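Local coordinates for response regulator receiver protein (Sinorhizobium medicae, PDB 2RDM) that probably acts as a phosphoacceptor receiver module of two-component signalling, a CheY-like response regulator whose specific pathway is unknown, at residues A[51-59]-A[80-89]. The protein carries 1 engineered substitution. Numbering follows the deposited sequence.
Sequences IDGVVTDIR and MPIVYISGHA. With GOL (glycerol), chain D.
The Tyr84 ring meets Ile58 CD1 and Thr56 CG2 obliquely, with Ile58 CD1 3.5 Å from Tyr84 CD1, while Ile82 CG2 lies over one face, offset toward the rim. Outside the pair, Trp67 and Trp93 also meet this ring, and its hydroxyl bonds to Val98 N. The other flat group, the Arg59 guanidinium, has Ala89 CB and a glycerol carbon at its edge, with a water in its plane. Strands 53-57 and 82-86 run parallel, their axes 22° apart. Val83 N bonds to Val54 O (2.9 Å, N-H...O 175°), and Ile85 N to Thr56 O at 2.8 Å. With chi1 at -180°, Val55 swings CG1 away from its backbone N and on to Ile85 CG1, 3.7 Å off. Beyond the last bridge, glycerol O3 donates to Ile85 O (2.8 Å) and glycerol O2 accepts from Arg59 N (3.0 Å). Central strand 53-57 and its neighbour 82-86, joined through helix 66-76, form a beta-alpha-beta unit of the CheY-like sheet, and Asp57, the predicted phosphorylation site, ends strand 53-57. Backbone groups binding glycerol beside it, probably from the crystallisation liquor, are consistent with a polar site at the C-terminal strand ends, where receiver domains are phosphorylated.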
ATOM      1  N   ILE A  51     -15.214 -22.103  -2.185  1.00 33.31           N
ATOM      2  CA  ILE A  51     -14.605 -21.482  -1.007  0.50 31.00           C
ATOM      3  C   ILE A  51     -14.015 -20.125  -1.380  1.00 28.29           C
ATOM      4  O   ILE A  51     -13.128 -20.043  -2.240  1.00 28.90           O
ATOM      5  CB  ILE A  51     -13.498 -22.381  -0.397  0.50 32.84           C
ATOM      6  CG1 ILE A  51     -14.026 -23.794  -0.074  0.50 35.67           C
ATOM      7  CG2 ILE A  51     -12.847 -21.701   0.824  0.50 34.45           C
ATOM      8  CD1 ILE A  51     -14.777 -23.936   1.253  0.50 23.75           C
ATOM      9  N   ASP A  52     -14.491 -19.068  -0.723  1.00 28.40           N
ATOM     10  CA  ASP A  52     -14.084 -17.715  -1.064  1.00 31.38           C
ATOM     11  C   ASP A  52     -13.000 -17.137  -0.162  1.00 27.28           C
ATOM     12  O   ASP A  52     -12.378 -16.145  -0.512  1.00 27.67           O
ATOM     13  CB  ASP A  52     -15.300 -16.806  -1.067  1.00 32.02           C
ATOM     14  CG  ASP A  52     -16.379 -17.288  -2.024  1.00 36.43           C
ATOM     15  OD1 ASP A  52     -16.112 -17.344  -3.242  1.00 39.79           O
ATOM     16  OD2 ASP A  52     -17.482 -17.621  -1.543  1.00 32.78           O
ATOM     17  N   GLY A  53     -12.764 -17.749   0.988  1.00 28.60           N
ATOM     18  CA  GLY A  53     -11.718 -17.255   1.867  1.00 28.25           C
ATOM     19  C   GLY A  53     -11.475 -18.303   2.916  1.00 24.82           C
ATOM     20  O   GLY A  53     -12.316 -19.184   3.124  1.00 25.77           O
ATOM     21  N   VAL A  54     -10.335 -18.218   3.585  1.00 26.73           N
ATOM     22  CA  VAL A  54      -9.956 -19.267   4.508  1.00 24.00           C
ATOM     23  C   VAL A  54      -9.471 -18.615   5.802  1.00 26.24           C
ATOM     24  O   VAL A  54      -8.594 -17.761   5.760  1.00 27.82           O
ATOM     25  CB  VAL A  54      -8.842 -20.184   3.911  1.00 26.86           C
ATOM     26  CG1 VAL A  54      -8.350 -21.189   4.950  1.00 32.12           C
ATOM     27  CG2 VAL A  54      -9.336 -20.914   2.643  1.00 27.11           C
ATOM     28  N   VAL A  55     -10.091 -18.994   6.912  1.00 24.82           N
ATOM     29  CA  VAL A  55      -9.667 -18.566   8.249  1.00 27.99           C
ATOM     30  C   VAL A  55      -9.221 -19.811   9.014  1.00 28.27           C
ATOM     31  O   VAL A  55     -10.062 -20.657   9.349  1.00 28.49           O
ATOM     32  CB  VAL A  55     -10.812 -17.861   9.011  1.00 28.94           C
ATOM     33  CG1 VAL A  55     -10.349 -17.430  10.366  1.00 25.87           C
ATOM     34  CG2 VAL A  55     -11.296 -16.620   8.270  1.00 22.75           C
ATOM     35  N   THR A  56      -7.923 -19.908   9.315  1.00 30.06           N
ATOM     36  CA  THR A  56      -7.355 -21.158   9.843  1.00 28.89           C
ATOM     37  C   THR A  56      -6.432 -20.955  11.040  1.00 25.75           C
ATOM     38  O   THR A  56      -5.632 -20.029  11.048  1.00 28.40           O
ATOM     39  CB  THR A  56      -6.615 -21.995   8.725  1.00 28.92           C
ATOM     40  OG1 THR A  56      -6.138 -23.246   9.259  1.00 33.50           O
ATOM     41  CG2 THR A  56      -5.425 -21.232   8.107  1.00 27.22           C
ATOM     42  N   ASP A  57      -6.541 -21.847  12.029  1.00 28.00           N
ATOM     43  CA  ASP A  57      -5.515 -21.989  13.089  1.00 32.30           C
ATOM     44  C   ASP A  57      -4.148 -22.346  12.530  1.00 32.94           C
ATOM     45  O   ASP A  57      -4.058 -22.951  11.476  1.00 30.73           O
ATOM     46  CB  ASP A  57      -5.853 -23.150  14.026  1.00 35.35           C
ATOM     47  CG  ASP A  57      -7.048 -22.897  14.885  1.00 45.88           C
ATOM     48  OD1 ASP A  57      -7.672 -21.821  14.768  1.00 46.43           O
ATOM     49  OD2 ASP A  57      -7.362 -23.807  15.687  1.00 46.26           O
ATOM     50  N   ILE A  58      -3.091 -22.063  13.290  1.00 31.34           N
ATOM     51  CA  ILE A  58      -1.752 -22.513  12.915  1.00 34.71           C
ATOM     52  C   ILE A  58      -1.547 -23.968  13.338  1.00 41.27           C
ATOM     53  O   ILE A  58      -1.087 -24.789  12.544  1.00 43.17           O
ATOM     54  CB  ILE A  58      -0.639 -21.601  13.530  1.00 38.31           C
ATOM     55  CG1 ILE A  58      -0.706 -20.198  12.923  1.00 40.05           C
ATOM     56  CG2 ILE A  58       0.756 -22.201  13.334  1.00 44.52           C
ATOM     57  CD1 ILE A  58      -1.025 -20.209  11.455  1.00 43.22           C
ATOM     58  N   ARG A  59      -1.894 -24.280  14.583  1.00 40.47           N
ATOM     59  CA  ARG A  59      -1.670 -25.613  15.130  1.00 47.32           C
ATOM     60  C   ARG A  59      -2.982 -26.371  15.283  1.00 42.97           C
ATOM     61  O   ARG A  59      -3.963 -25.836  15.795  1.00 45.54           O
ATOM     62  CB  ARG A  59      -0.967 -25.534  16.492  1.00 49.13           C
ATOM     63  CG  ARG A  59       0.309 -24.710  16.517  1.00 59.43           C
ATOM     64  CD  ARG A  59       0.788 -24.509  17.949  1.00 62.04           C
ATOM     65  NE  ARG A  59       1.818 -23.474  18.059  1.00 77.65           N
ATOM     66  CZ  ARG A  59       3.119 -23.710  18.226  1.00 85.38           C
ATOM     67  NH1 ARG A  59       3.580 -24.954  18.307  1.00 88.08           N
ATOM     68  NH2 ARG A  59       3.968 -22.693  18.314  1.00 88.07           N
HETATM   69  N   MSE A  80      -6.634 -16.419  -3.099  1.00 29.38           N
HETATM   70  CA  MSE A  80      -7.483 -16.768  -1.959  1.00 26.35           C
HETATM   71  C   MSE A  80      -7.120 -15.915  -0.748  1.00 28.88           C
HETATM   72  O   MSE A  80      -5.952 -15.872  -0.385  1.00 27.26           O
HETATM   73  CB  MSE A  80      -7.296 -18.235  -1.560  1.00 24.08           C
HETATM   74  CG  MSE A  80      -8.283 -18.674  -0.479  1.00 23.62           C
HETATM   75 SE   MSE A  80     -10.114 -18.951  -1.245  0.75 32.07          SE
HETATM   76  CE  MSE A  80      -9.842 -20.820  -1.721  1.00 30.93           C
ATOM     77  N   PRO A  81      -8.101 -15.199  -0.175  1.00 31.62           N
ATOM     78  CA  PRO A  81      -7.955 -14.548   1.119  1.00 25.50           C
ATOM     79  C   PRO A  81      -7.553 -15.547   2.213  1.00 25.52           C
ATOM     80  O   PRO A  81      -8.192 -16.581   2.375  1.00 26.40           O
ATOM     81  CB  PRO A  81      -9.353 -14.004   1.385  1.00 31.05           C
ATOM     82  CG  PRO A  81      -9.871 -13.694  -0.001  1.00 31.09           C
ATOM     83  CD  PRO A  81      -9.400 -14.877  -0.799  1.00 28.79           C
ATOM     84  N   ILE A  82      -6.488 -15.240   2.934  1.00 23.96           N
ATOM     85  CA  ILE A  82      -5.999 -16.164   3.956  1.00 24.05           C
ATOM     86  C   ILE A  82      -5.819 -15.362   5.239  1.00 23.83           C
ATOM     87  O   ILE A  82      -5.083 -14.375   5.238  1.00 24.09           O
ATOM     88  CB  ILE A  82      -4.648 -16.799   3.557  1.00 30.49           C
ATOM     89  CG1 ILE A  82      -4.768 -17.632   2.272  1.00 29.47           C
ATOM     90  CG2 ILE A  82      -4.051 -17.618   4.724  1.00 27.84           C
ATOM     91  CD1 ILE A  82      -5.564 -18.913   2.397  1.00 25.60           C
ATOM     92  N   VAL A  83      -6.536 -15.755   6.292  1.00 25.62           N
ATOM     93  CA  VAL A  83      -6.341 -15.199   7.632  1.00 23.84           C
ATOM     94  C   VAL A  83      -5.939 -16.340   8.552  1.00 24.23           C
ATOM     95  O   VAL A  83      -6.698 -17.298   8.725  1.00 27.60           O
ATOM     96  CB  VAL A  83      -7.614 -14.527   8.199  1.00 24.51           C
ATOM     97  CG1 VAL A  83      -7.359 -13.958   9.604  1.00 24.69           C
ATOM     98  CG2 VAL A  83      -8.114 -13.390   7.271  1.00 27.01           C
ATOM     99  N   TYR A  84      -4.781 -16.203   9.184  1.00 26.11           N
ATOM    100  CA  TYR A  84      -4.340 -17.168  10.187  1.00 27.11           C
ATOM    101  C   TYR A  84      -4.758 -16.717  11.572  1.00 29.27           C
ATOM    102  O   TYR A  84      -4.738 -15.526  11.874  1.00 27.93           O
ATOM    103  CB  TYR A  84      -2.825 -17.300  10.181  1.00 27.57           C
ATOM    104  CG  TYR A  84      -2.173 -17.673   8.855  1.00 28.42           C
ATOM    105  CD1 TYR A  84      -2.189 -18.992   8.387  1.00 29.20           C
ATOM    106  CD2 TYR A  84      -1.528 -16.704   8.082  1.00 28.58           C
ATOM    107  CE1 TYR A  84      -1.569 -19.332   7.193  1.00 32.64           C
ATOM    108  CE2 TYR A  84      -0.902 -17.033   6.880  1.00 25.30           C
ATOM    109  CZ  TYR A  84      -0.954 -18.339   6.428  1.00 21.03           C
ATOM    110  OH  TYR A  84      -0.307 -18.670   5.286  1.00 25.08           O
ATOM    111  N   ILE A  85      -5.077 -17.675  12.444  0.50 26.78           N
ATOM    112  CA  ILE A  85      -5.479 -17.384  13.821  0.50 29.71           C
ATOM    113  C   ILE A  85      -4.558 -18.154  14.764  0.50 25.66           C
ATOM    114  O   ILE A  85      -4.575 -19.382  14.757  0.50 18.66           O
ATOM    115  CB  ILE A  85      -6.945 -17.820  14.100  0.50 33.97           C
ATOM    116  CG1 ILE A  85      -7.941 -17.164  13.133  0.50 30.70           C
ATOM    117  CG2 ILE A  85      -7.326 -17.583  15.560  0.50 37.08           C
ATOM    118  CD1 ILE A  85      -7.914 -15.668  13.059  0.50 31.91           C
ATOM    119  N   SER A  86      -3.852 -17.405  15.582  1.00 33.41           N
ATOM    120  CA  SER A  86      -2.892 -18.020  16.444  1.00 38.06           C
ATOM    121  C   SER A  86      -2.955 -17.615  17.857  1.00 43.28           C
ATOM    122  O   SER A  86      -3.348 -16.548  18.174  1.00 43.86           O
ATOM    123  CB  SER A  86      -1.513 -17.819  15.928  1.00 42.28           C
ATOM    124  OG  SER A  86      -1.041 -16.595  16.359  1.00 56.32           O
ATOM    125  N   GLY A  87      -2.544 -18.521  18.738  1.00 51.43           N
ATOM    126  CA  GLY A  87      -2.471 -18.227  20.157  1.00 63.41           C
ATOM    127  C   GLY A  87      -1.232 -17.431  20.521  1.00 71.18           C
ATOM    128  O   GLY A  87      -1.328 -16.333  21.071  1.00 75.75           O
ATOM    129  N   HIS A  88      -0.066 -17.987  20.213  1.00 77.31           N
ATOM    130  CA  HIS A  88       1.187 -17.508  20.785  1.00 83.72           C
ATOM    131  C   HIS A  88       2.109 -16.950  19.705  1.00 84.40           C
ATOM    132  O   HIS A  88       2.213 -15.737  19.531  1.00 85.28           O
ATOM    133  CB  HIS A  88       1.890 -18.630  21.549  1.00 85.57           C
ATOM    134  CG  HIS A  88       1.096 -19.168  22.699  1.00 91.87           C
ATOM    135  ND1 HIS A  88       1.109 -18.588  23.949  1.00 94.11           N
ATOM    136  CD2 HIS A  88       0.266 -20.234  22.788  1.00 93.24           C
ATOM    137  CE1 HIS A  88       0.320 -19.272  24.758  1.00 94.53           C
ATOM    138  NE2 HIS A  88      -0.204 -20.277  24.078  1.00 95.13           N
ATOM    139  N   ALA A  89       2.774 -17.846  18.984  1.00 84.96           N
ATOM    140  CA  ALA A  89       3.881 -17.461  18.116  1.00 84.43           C
ATOM    141  C   ALA A  89       3.380 -16.996  16.754  1.00 83.95           C
ATOM    142  O   ALA A  89       2.914 -17.800  15.946  1.00 83.26           O
ATOM    143  CB  ALA A  89       4.858 -18.616  17.959  1.00 85.04           C
TER
HETATM  144  C1  GOL D 131      -2.511 -22.713  18.573  1.00 73.77           C
HETATM  145  O1  GOL D 131      -2.175 -21.561  19.316  1.00 75.48           O
HETATM  146  C2  GOL D 131      -3.546 -22.403  17.491  1.00 70.00           C
HETATM  147  O2  GOL D 131      -2.908 -22.042  16.286  1.00 59.13           O
HETATM  148  C3  GOL D 131      -4.498 -21.299  17.941  1.00 70.93           C
HETATM  149  O3  GOL D 131      -5.386 -20.961  16.899  1.00 68.47           O
HETATM  150  O   HOH W   1       0.206 -20.440  18.354  1.00 75.10           O